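Side-chain contacts in taurine dioxygenase (Burkholderia ambifaria, PDB 5VN6), which probably acts as a metal-dependent taurine dioxygenase of the TfdA family, here with a magnesium ion held in its metal site: residues I57-H62 with P85-I90; E61-A66 with G70-H75; D147-Q152 with L233-G238. All blocks are in the same frame, centred on the assembly; numbering follows the deposited sequence.

How the interactions relate
From the N terminus, helix 59-67 comes first and serves two contacts. Interaction 2 closes the shorter loop: residues 70-75, just past the end of the helix, turn back against its second half. Interaction 1 closes a longer one, bringing strand 87-91, the outermost strand, within this chain, of the mixed sheet, to the start of the same helix. The loop of interaction 2 is thus nested within that of interaction 1, and the two touch where Val-63 meets Pro-85 and Leu-87. Interaction 3 closes a much longer loop, about 80 residues, later in the chain, joining helix 147-153 to helix 228-237 on the opposite side of the chain's centre, its centre about 39 Å from that of interaction 1.

Interaction 1: residues I57-H62 with P85-I90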
loop_
_atom_site.group_PDB
_atom_site.type_symbol
_atom_site.label_atom_id
_atom_site.label_comp_id
_atom_site.label_asym_id
_atom_site.label_seq_id
_atom_site.Cartn_x
_atom_site.Cartn_y
_atom_site.Cartn_z
ATOM N N ILE A 57 29.874 -2.311 5.071
ATOM C CA ILE A 57 30.371 -1.565 6.216
ATOM C C ILE A 57 30.474 -2.520 7.393
ATOM O O ILE A 57 29.890 -3.606 7.400
ATOM C CB ILE A 57 29.462 -0.368 6.585
ATOM C CG1 ILE A 57 28.048 -0.855 6.929
ATOM C CG2 ILE A 57 29.402 0.630 5.427
ATOM C CD1 ILE A 57 27.094 0.250 7.379
ATOM N N THR A 58 31.210 -2.093 8.405
ATOM C CA THR A 58 31.326 -2.884 9.612
ATOM C C THR A 58 30.237 -2.487 10.590
ATOM O O THR A 58 29.588 -1.445 10.455
ATOM C CB THR A 58 32.695 -2.683 10.250
ATOM O OG1 THR A 58 32.729 -1.401 10.889
ATOM C CG2 THR A 58 33.779 -2.725 9.178
ATOM N N ARG A 59 30.012 -3.360 11.569
ATOM C CA ARG A 59 29.003 -3.070 12.576
ATOM C C ARG A 59 29.390 -1.857 13.409
ATOM O O ARG A 59 28.529 -1.038 13.761
ATOM C CB ARG A 59 28.768 -4.317 13.425
ATOM C CG ARG A 59 28.304 -5.485 12.545
ATOM C CD ARG A 59 28.305 -6.824 13.262
ATOM N NE ARG A 59 27.456 -7.809 12.589
ATOM C CZ ARG A 59 27.698 -8.326 11.387
ATOM N NH1 ARG A 59 28.771 -7.956 10.696
ATOM N NH2 ARG A 59 26.861 -9.217 10.870
ATOM N N ALA A 60 30.687 -1.701 13.706
ATOM C CA ALA A 60 31.130 -0.492 14.387
ATOM C C ALA A 60 30.789 0.744 13.558
ATOM O O ALA A 60 30.321 1.751 14.101
ATOM C CB ALA A 60 32.631 -0.567 14.698
ATOM N N GLU A 61 30.975 0.674 12.233
ATOM C CA GLU A 61 30.615 1.811 11.384
ATOM C C GLU A 61 29.105 2.032 11.333
ATOM O O GLU A 61 28.646 3.181 11.351
ATOM C CB GLU A 61 31.175 1.633 9.972
ATOM C CG GLU A 61 32.692 1.550 9.921
ATOM C CD GLU A 61 33.223 1.241 8.534
ATOM O OE1 GLU A 61 32.568 0.478 7.798
ATOM O OE2 GLU A 61 34.314 1.747 8.189
ATOM N N HIS A 62 28.317 0.950 11.271
ATOM C CA HIS A 62 26.858 1.071 11.325
ATOM C C HIS A 62 26.432 1.779 12.604
ATOM O O HIS A 62 25.606 2.702 12.581
ATOM C CB HIS A 62 26.223 -0.329 11.236
ATOM C CG HIS A 62 24.719 -0.349 11.239
ATOM N ND1 HIS A 62 23.999 -1.501 10.982
ATOM C CD2 HIS A 62 23.800 0.623 11.465
ATOM C CE1 HIS A 62 22.705 -1.239 11.056
ATOM N NE2 HIS A 62 22.557 0.042 11.350
ATOM N N PRO A 85 27.446 -2.613 21.075
ATOM C CA PRO A 85 26.318 -1.938 21.733
ATOM C C PRO A 85 25.629 -0.942 20.812
ATOM O O PRO A 85 26.274 -0.216 20.053
ATOM C CB PRO A 85 26.978 -1.237 22.924
ATOM C CG PRO A 85 28.127 -2.151 23.266
ATOM C CD PRO A 85 28.647 -2.648 21.934
ATOM N N GLY A 86 24.295 -0.903 20.911
ATOM C CA GLY A 86 23.434 -0.129 20.052
ATOM C C GLY A 86 22.857 -0.924 18.892
ATOM O O GLY A 86 21.776 -0.591 18.391
ATOM N N LEU A 87 23.551 -1.974 18.472
ATOM C CA LEU A 87 23.122 -2.807 17.366
ATOM C C LEU A 87 22.281 -3.969 17.870
ATOM O O LEU A 87 22.636 -4.636 18.849
ATOM C CB LEU A 87 24.347 -3.326 16.612
ATOM C CG LEU A 87 24.112 -3.953 15.240
ATOM C CD1 LEU A 87 23.904 -2.872 14.197
ATOM C CD2 LEU A 87 25.309 -4.833 14.886
ATOM N N VAL A 88 21.181 -4.231 17.166
ATOM C CA VAL A 88 20.259 -5.316 17.476
ATOM C C VAL A 88 20.126 -6.188 16.234
ATOM O O VAL A 88 19.770 -5.694 15.156
ATOM C CB VAL A 88 18.883 -4.780 17.924
ATOM C CG1 VAL A 88 17.867 -5.917 18.058
ATOM C CG2 VAL A 88 19.005 -4.021 19.236
ATOM N N ARG A 89 20.403 -7.481 16.391
ATOM C CA ARG A 89 20.264 -8.447 15.311
ATOM C C ARG A 89 18.831 -8.955 15.260
ATOM O O ARG A 89 18.214 -9.211 16.297
ATOM C CB ARG A 89 21.225 -9.625 15.503
ATOM C CG ARG A 89 22.710 -9.266 15.405
ATOM C CD ARG A 89 23.592 -10.510 15.240
ATOM N NE ARG A 89 22.909 -11.571 14.495
ATOM C CZ ARG A 89 22.819 -11.636 13.167
ATOM N NH1 ARG A 89 22.168 -12.644 12.597
ATOM N NH2 ARG A 89 23.369 -10.697 12.406
ATOM N N ILE A 90 18.303 -9.100 14.049
ATOM C CA ILE A 90 16.941 -9.573 13.826
ATOM C C ILE A 90 17.042 -10.739 12.849
ATOM O O ILE A 90 17.115 -10.534 11.632
ATOM C CB ILE A 90 16.021 -8.475 13.277
ATOM C CG1 ILE A 90 16.108 -7.208 14.128
ATOM C CG2 ILE A 90 14.578 -8.958 13.233
ATOM C CD1 ILE A 90 15.297 -6.063 13.589
#
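One face of the His-62 imidazole is met by the CD1 methyl of Leu-87 in a CH-pi contact; CD1 stands 3.8 Å from the ring centroid and 26° off the ring normal, toward the rim. Its nearest ring atom is ND1, with His-62 ND1 to Leu-87 CD1 at 3.5 Å. NE2 hydrogen-bonds to Val-120 O, which fixes the polar end of this buried ring. At the edge of the Arg-59 guanidinium, near its plane, lies Arg-89 NH2, 4.1 Å from Arg-59 NH2. The two planes are turned 35° apart, and both NH2 groups form salt bridges with Glu-280 OE2, a shared carboxylate that would offset the positive charges.

Leu-87 suits the middle because it is forked: while CD1 sits over the ND1 side of the imidazole, CD2 packs against CB, CG and CD of Arg-59, 3.8 Å from Arg-59 CB. The Arg-59 chain is extended from CG to NE, carrying its charge past the leucine toward Glu-280. At the helix start, Thr-58 OG1 accepts from Glu-61 N and Glu-61 OE1 from Thr-58 N. This is a capping box, on a helix packed against the outermost strand, within this chain, of the main sheet in a cupin-clan fold.

Interaction 2: residues E61-A66 with G70-H75; sequences EHVAFA and GELEDH
Leu-72 reaches back to helix 59-67 and spreads its two methyls over Val-63 and Ala-66, residues three apart and so nearly one turn from each other. The contact folds the loop after the helix back on it, within a TauD/TfdA-family, cupin-clan fold. The CA-CB bond of Leu-72 points toward the helix; chi1 -54° puts CG anti to the carbonyl carbon, and chi2 -179° then sends CD1 to Val-63 and CD2 to Ala-66. The side chains of Val-63 and Leu-72 cross obliquely, with Val-63 CG1 and Leu-72 CD1 3.9 Å apart. Leu-72 CD2 lies 3.8 Å from Ala-66 CB.

Residue size suits this arrangement. Ala-66 has just a methyl, which lets the leucine approach its backbone, and the same small side chain touches Val-120 and Ala-282 of the main sheet. Val-63 gives CG1 to Leu-72, while its other methyl, CG2, lies against Leu-87. Leu-72 also rests on Ile-284, while backbone bonds between Glu-71 and Val-285 and between Glu-73 and Gly-283 hold its segment beside the end of strand 278-284. Gly-70 makes the turn possible: it is the first residue to leave helical angles, with phi 151°, and a CB there would collide with the preceding carbonyl oxygen. Close backbone contact completes the packing, with Leu-72 CD2 3.7 Å from Ala-66 C.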
loop_
_atom_site.group_PDB
_atom_site.type_symbol
_atom_site.label_atom_id
_atom_site.label_comp_id
_atom_site.label_asym_id
_atom_site.label_seq_id
_atom_site.Cartn_x
_atom_site.Cartn_y
_atom_site.Cartn_z
ATOM N N GLU A 61 30.975 0.674 12.233
ATOM C CA GLU A 61 30.615 1.811 11.384
ATOM C C GLU A 61 29.105 2.032 11.333
ATOM O O GLU A 61 28.646 3.181 11.351
ATOM C CB GLU A 61 31.175 1.633 9.972
ATOM C CG GLU A 61 32.692 1.550 9.921
ATOM C CD GLU A 61 33.223 1.241 8.534
ATOM O OE1 GLU A 61 32.568 0.478 7.798
ATOM O OE2 GLU A 61 34.314 1.747 8.189
ATOM N N HIS A 62 28.317 0.950 11.271
ATOM C CA HIS A 62 26.858 1.071 11.325
ATOM C C HIS A 62 26.432 1.779 12.604
ATOM O O HIS A 62 25.606 2.702 12.581
ATOM C CB HIS A 62 26.223 -0.329 11.236
ATOM C CG HIS A 62 24.719 -0.349 11.239
ATOM N ND1 HIS A 62 23.999 -1.501 10.982
ATOM C CD2 HIS A 62 23.800 0.623 11.465
ATOM C CE1 HIS A 62 22.705 -1.239 11.056
ATOM N NE2 HIS A 62 22.557 0.042 11.350
ATOM N N VAL A 63 27.001 1.353 13.733
ATOM C CA VAL A 63 26.691 1.950 15.023
ATOM C C VAL A 63 27.164 3.399 15.069
ATOM O O VAL A 63 26.417 4.299 15.465
ATOM C CB VAL A 63 27.333 1.102 16.138
ATOM C CG1 VAL A 63 27.524 1.909 17.406
ATOM C CG2 VAL A 63 26.477 -0.136 16.398
ATOM N N ALA A 64 28.409 3.646 14.658
ATOM C CA ALA A 64 28.958 4.998 14.715
ATOM C C ALA A 64 28.232 5.957 13.771
ATOM O O ALA A 64 28.111 7.149 14.079
ATOM C CB ALA A 64 30.451 4.973 14.404
ATOM N N PHE A 65 27.751 5.473 12.622
ATOM C CA PHE A 65 26.958 6.346 11.760
ATOM C C PHE A 65 25.648 6.727 12.434
ATOM O O PHE A 65 25.260 7.901 12.430
ATOM C CB PHE A 65 26.689 5.684 10.404
ATOM C CG PHE A 65 25.675 6.427 9.553
ATOM C CD1 PHE A 65 26.021 7.602 8.902
ATOM C CD2 PHE A 65 24.372 5.957 9.420
ATOM C CE1 PHE A 65 25.085 8.294 8.125
ATOM C CE2 PHE A 65 23.441 6.641 8.641
ATOM C CZ PHE A 65 23.806 7.816 7.990
ATOM N N ALA A 66 24.946 5.745 13.014
ATOM C CA ALA A 66 23.660 6.031 13.647
ATOM C C ALA A 66 23.822 6.964 14.836
ATOM O O ALA A 66 22.942 7.785 15.115
ATOM C CB ALA A 66 22.997 4.736 14.094
ATOM N N GLY A 70 22.237 10.968 17.290
ATOM C CA GLY A 70 21.965 11.126 18.704
ATOM C C GLY A 70 22.313 9.841 19.425
ATOM O O GLY A 70 22.688 8.845 18.814
ATOM N N GLU A 71 22.163 9.882 20.749
ATOM C CA GLU A 71 22.369 8.683 21.547
ATOM C C GLU A 71 21.486 7.552 21.027
ATOM O O GLU A 71 20.375 7.773 20.535
ATOM C CB GLU A 71 22.054 8.966 23.020
ATOM N N LEU A 72 21.988 6.332 21.138
ATOM C CA LEU A 72 21.310 5.152 20.641
ATOM C C LEU A 72 20.554 4.471 21.777
ATOM O O LEU A 72 20.960 4.532 22.942
ATOM C CB LEU A 72 22.319 4.180 20.022
ATOM C CG LEU A 72 23.233 4.745 18.936
ATOM C CD1 LEU A 72 24.157 3.663 18.400
ATOM C CD2 LEU A 72 22.403 5.347 17.804
ATOM N N GLU A 73 19.448 3.818 21.435
ATOM C CA GLU A 73 18.716 3.048 22.433
ATOM C C GLU A 73 19.526 1.805 22.794
ATOM O O GLU A 73 19.894 1.024 21.912
ATOM C CB GLU A 73 17.331 2.673 21.904
ATOM C CG GLU A 73 16.460 3.887 21.577
ATOM C CD GLU A 73 14.986 3.548 21.367
ATOM O OE1 GLU A 73 14.135 4.101 22.105
ATOM O OE2 GLU A 73 14.683 2.727 20.472
ATOM N N ASP A 74 19.858 1.643 24.076
ATOM C CA ASP A 74 20.749 0.570 24.506
ATOM C C ASP A 74 20.100 -0.336 25.549
ATOM O O ASP A 74 20.748 -0.784 26.497
ATOM C CB ASP A 74 22.069 1.132 25.038
ATOM N N HIS A 75 18.816 -0.619 25.386
ATOM C CA HIS A 75 18.181 -1.651 26.197
ATOM C C HIS A 75 18.664 -3.006 25.691
ATOM O O HIS A 75 18.647 -3.242 24.477
ATOM C CB HIS A 75 16.659 -1.550 26.115
#

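Interaction 3: residues D147-Q152 with L233-G238; sequences DHVKQQ and LHYLIG
Apolar contacts join the two helices, and Val-149 supplies all of them from its side. Its CG1 methyl, anti to the backbone N (chi1 179°), reaches two residues of helix 228-237: Val-149 CG1 lies 4.0 Å from Leu-236 CD2, and it is 4.1 Å from Tyr-235 CE2. Val-149 CG2 is also 4.1 Å from Tyr-235 CE2. Both methyls thus come to the same ring carbon from one side of the ring plane, neither squarely over the face nor at the edge. Against Leu-236 the meeting is different, for the two side chains slide past each other in opposite directions and touch by single methyls. Beta-branching suits the valine to this place by putting two methyls beside the helix backbone: CG1 meets both Leu-236 and Tyr-235, while CG2 touches only the ring. Tyr-235 brings a long flat side chain that spans the gap and also rests on Pro-146, just before helix 147-153. Leu-236 is a buried apolar residue, shared with Val-203 and Phe-210.

No hydrogen bond crosses between the two segments. Polar interactions run within each helix, as from Gln-151 N to Asp-147 O, or to residues beyond: Lys-150 NZ bonds to Glu-143 O, and Gln-152 O accepts from Arg-218 NH1.

The contact lies away from the metal site of His-106, Asp-108 and His-266. It is a light helix-helix packing of 147-153 against 228-237, whose Leu-236 also lies on strand 207-210 of the four-stranded antiparallel sheet.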
loop_
_atom_site.group_PDB
_atom_site.type_symbol
_atom_site.label_atom_id
_atom_site.label_comp_id
_atom_site.label_asym_id
_atom_site.label_seq_id
_atom_site.Cartn_x
_atom_site.Cartn_y
_atom_site.Cartn_z
ATOM N N ASP A 147 -10.604 20.297 6.258
ATOM C CA ASP A 147 -10.577 21.342 7.277
ATOM C C ASP A 147 -11.349 20.953 8.531
ATOM O O ASP A 147 -10.894 21.212 9.651
ATOM C CB ASP A 147 -11.140 22.653 6.714
ATOM C CG ASP A 147 -10.222 23.285 5.703
ATOM O OD1 ASP A 147 -9.007 23.000 5.767
ATOM O OD2 ASP A 147 -10.710 24.073 4.860
ATOM N N HIS A 148 -12.524 20.339 8.371
ATOM C CA HIS A 148 -13.326 20.029 9.548
ATOM C C HIS A 148 -12.693 18.920 10.382
ATOM O O HIS A 148 -12.953 18.833 11.585
ATOM C CB HIS A 148 -14.761 19.671 9.144
ATOM C CG HIS A 148 -14.913 18.286 8.591
ATOM N ND1 HIS A 148 -14.807 18.006 7.245
ATOM C CD2 HIS A 148 -15.184 17.106 9.200
ATOM C CE1 HIS A 148 -14.986 16.709 7.050
ATOM N NE2 HIS A 148 -15.218 16.141 8.221
ATOM N N VAL A 149 -11.873 18.059 9.773
ATOM C CA VAL A 149 -11.166 17.053 10.564
ATOM C C VAL A 149 -10.027 17.704 11.332
ATOM O O VAL A 149 -9.749 17.344 12.480
ATOM C CB VAL A 149 -10.649 15.900 9.677
ATOM C CG1 VAL A 149 -9.875 14.848 10.553
ATOM C CG2 VAL A 149 -11.807 15.228 8.934
ATOM N N LYS A 150 -9.331 18.652 10.702
ATOM C CA LYS A 150 -8.241 19.332 11.388
ATOM C C LYS A 150 -8.753 20.092 12.607
ATOM O O LYS A 150 -8.151 20.029 13.687
ATOM C CB LYS A 150 -7.524 20.280 10.424
ATOM C CG LYS A 150 -6.687 19.573 9.358
ATOM C CD LYS A 150 -6.025 20.604 8.448
ATOM C CE LYS A 150 -5.185 19.933 7.376
ATOM N NZ LYS A 150 -4.600 20.891 6.397
ATOM N N GLN A 151 -9.867 20.809 12.450
ATOM C CA GLN A 151 -10.481 21.494 13.585
ATOM C C GLN A 151 -10.880 20.505 14.676
ATOM O O GLN A 151 -10.624 20.736 15.863
ATOM C CB GLN A 151 -11.692 22.297 13.112
ATOM C CG GLN A 151 -11.353 23.405 12.130
ATOM C CD GLN A 151 -12.568 23.913 11.383
ATOM O OE1 GLN A 151 -13.672 23.965 11.932
ATOM N NE2 GLN A 151 -12.367 24.314 10.130
ATOM N N GLN A 152 -11.492 19.389 14.282
ATOM C CA GLN A 152 -11.972 18.398 15.234
ATOM C C GLN A 152 -10.835 17.746 16.023
ATOM O O GLN A 152 -11.016 17.423 17.203
ATOM C CB GLN A 152 -12.775 17.332 14.475
ATOM C CG GLN A 152 -13.219 16.116 15.299
ATOM C CD GLN A 152 -14.611 16.230 15.903
ATOM O OE1 GLN A 152 -15.029 17.296 16.347
ATOM N NE2 GLN A 152 -15.342 15.114 15.911
ATOM N N LEU A 233 -10.999 7.719 15.042
ATOM C CA LEU A 233 -9.660 7.158 15.162
ATOM C C LEU A 233 -9.366 6.215 14.003
ATOM O O LEU A 233 -8.289 6.288 13.390
ATOM C CB LEU A 233 -9.499 6.458 16.519
ATOM C CG LEU A 233 -8.160 5.753 16.781
ATOM C CD1 LEU A 233 -6.982 6.735 16.687
ATOM C CD2 LEU A 233 -8.141 4.991 18.101
ATOM N N HIS A 234 -10.341 5.369 13.640
ATOM C CA HIS A 234 -10.160 4.474 12.496
ATOM C C HIS A 234 -9.895 5.248 11.214
ATOM O O HIS A 234 -9.032 4.861 10.417
ATOM C CB HIS A 234 -11.381 3.569 12.341
ATOM C CG HIS A 234 -11.533 2.602 13.472
ATOM N ND1 HIS A 234 -12.697 1.909 13.724
ATOM C CD2 HIS A 234 -10.657 2.238 14.444
ATOM C CE1 HIS A 234 -12.528 1.144 14.794
ATOM N NE2 HIS A 234 -11.295 1.316 15.242
ATOM N N TYR A 235 -10.611 6.357 11.017
ATOM C CA TYR A 235 -10.396 7.181 9.838
ATOM C C TYR A 235 -8.978 7.743 9.811
ATOM O O TYR A 235 -8.328 7.763 8.760
ATOM C CB TYR A 235 -11.436 8.308 9.812
ATOM C CG TYR A 235 -11.157 9.380 8.786
ATOM C CD1 TYR A 235 -11.635 9.274 7.472
ATOM C CD2 TYR A 235 -10.425 10.513 9.130
ATOM C CE1 TYR A 235 -11.382 10.286 6.531
ATOM C CE2 TYR A 235 -10.175 11.507 8.209
ATOM C CZ TYR A 235 -10.659 11.394 6.922
ATOM O OH TYR A 235 -10.372 12.389 6.037
ATOM N N LEU A 236 -8.485 8.195 10.967
ATOM C CA LEU A 236 -7.137 8.750 11.056
ATOM C C LEU A 236 -6.064 7.686 10.814
ATOM O O LEU A 236 -5.192 7.867 9.955
ATOM C CB LEU A 236 -6.947 9.416 12.429
ATOM C CG LEU A 236 -7.801 10.659 12.663
ATOM C CD1 LEU A 236 -7.588 11.336 14.062
ATOM C CD2 LEU A 236 -7.585 11.687 11.507
ATOM N N ILE A 237 -6.111 6.562 11.543
ATOM C CA ILE A 237 -5.060 5.561 11.361
ATOM C C ILE A 237 -5.089 4.983 9.954
ATOM O O ILE A 237 -4.047 4.556 9.437
ATOM C CB ILE A 237 -5.126 4.410 12.389
ATOM C CG1 ILE A 237 -6.337 3.513 12.106
ATOM C CG2 ILE A 237 -4.995 4.924 13.856
ATOM C CD1 ILE A 237 -6.233 2.131 12.733
ATOM N N GLY A 238 -6.267 4.926 9.322
ATOM C CA GLY A 238 -6.343 4.446 7.950
ATOM C C GLY A 238 -5.731 5.379 6.916
ATOM O O GLY A 238 -5.644 5.002 5.741
#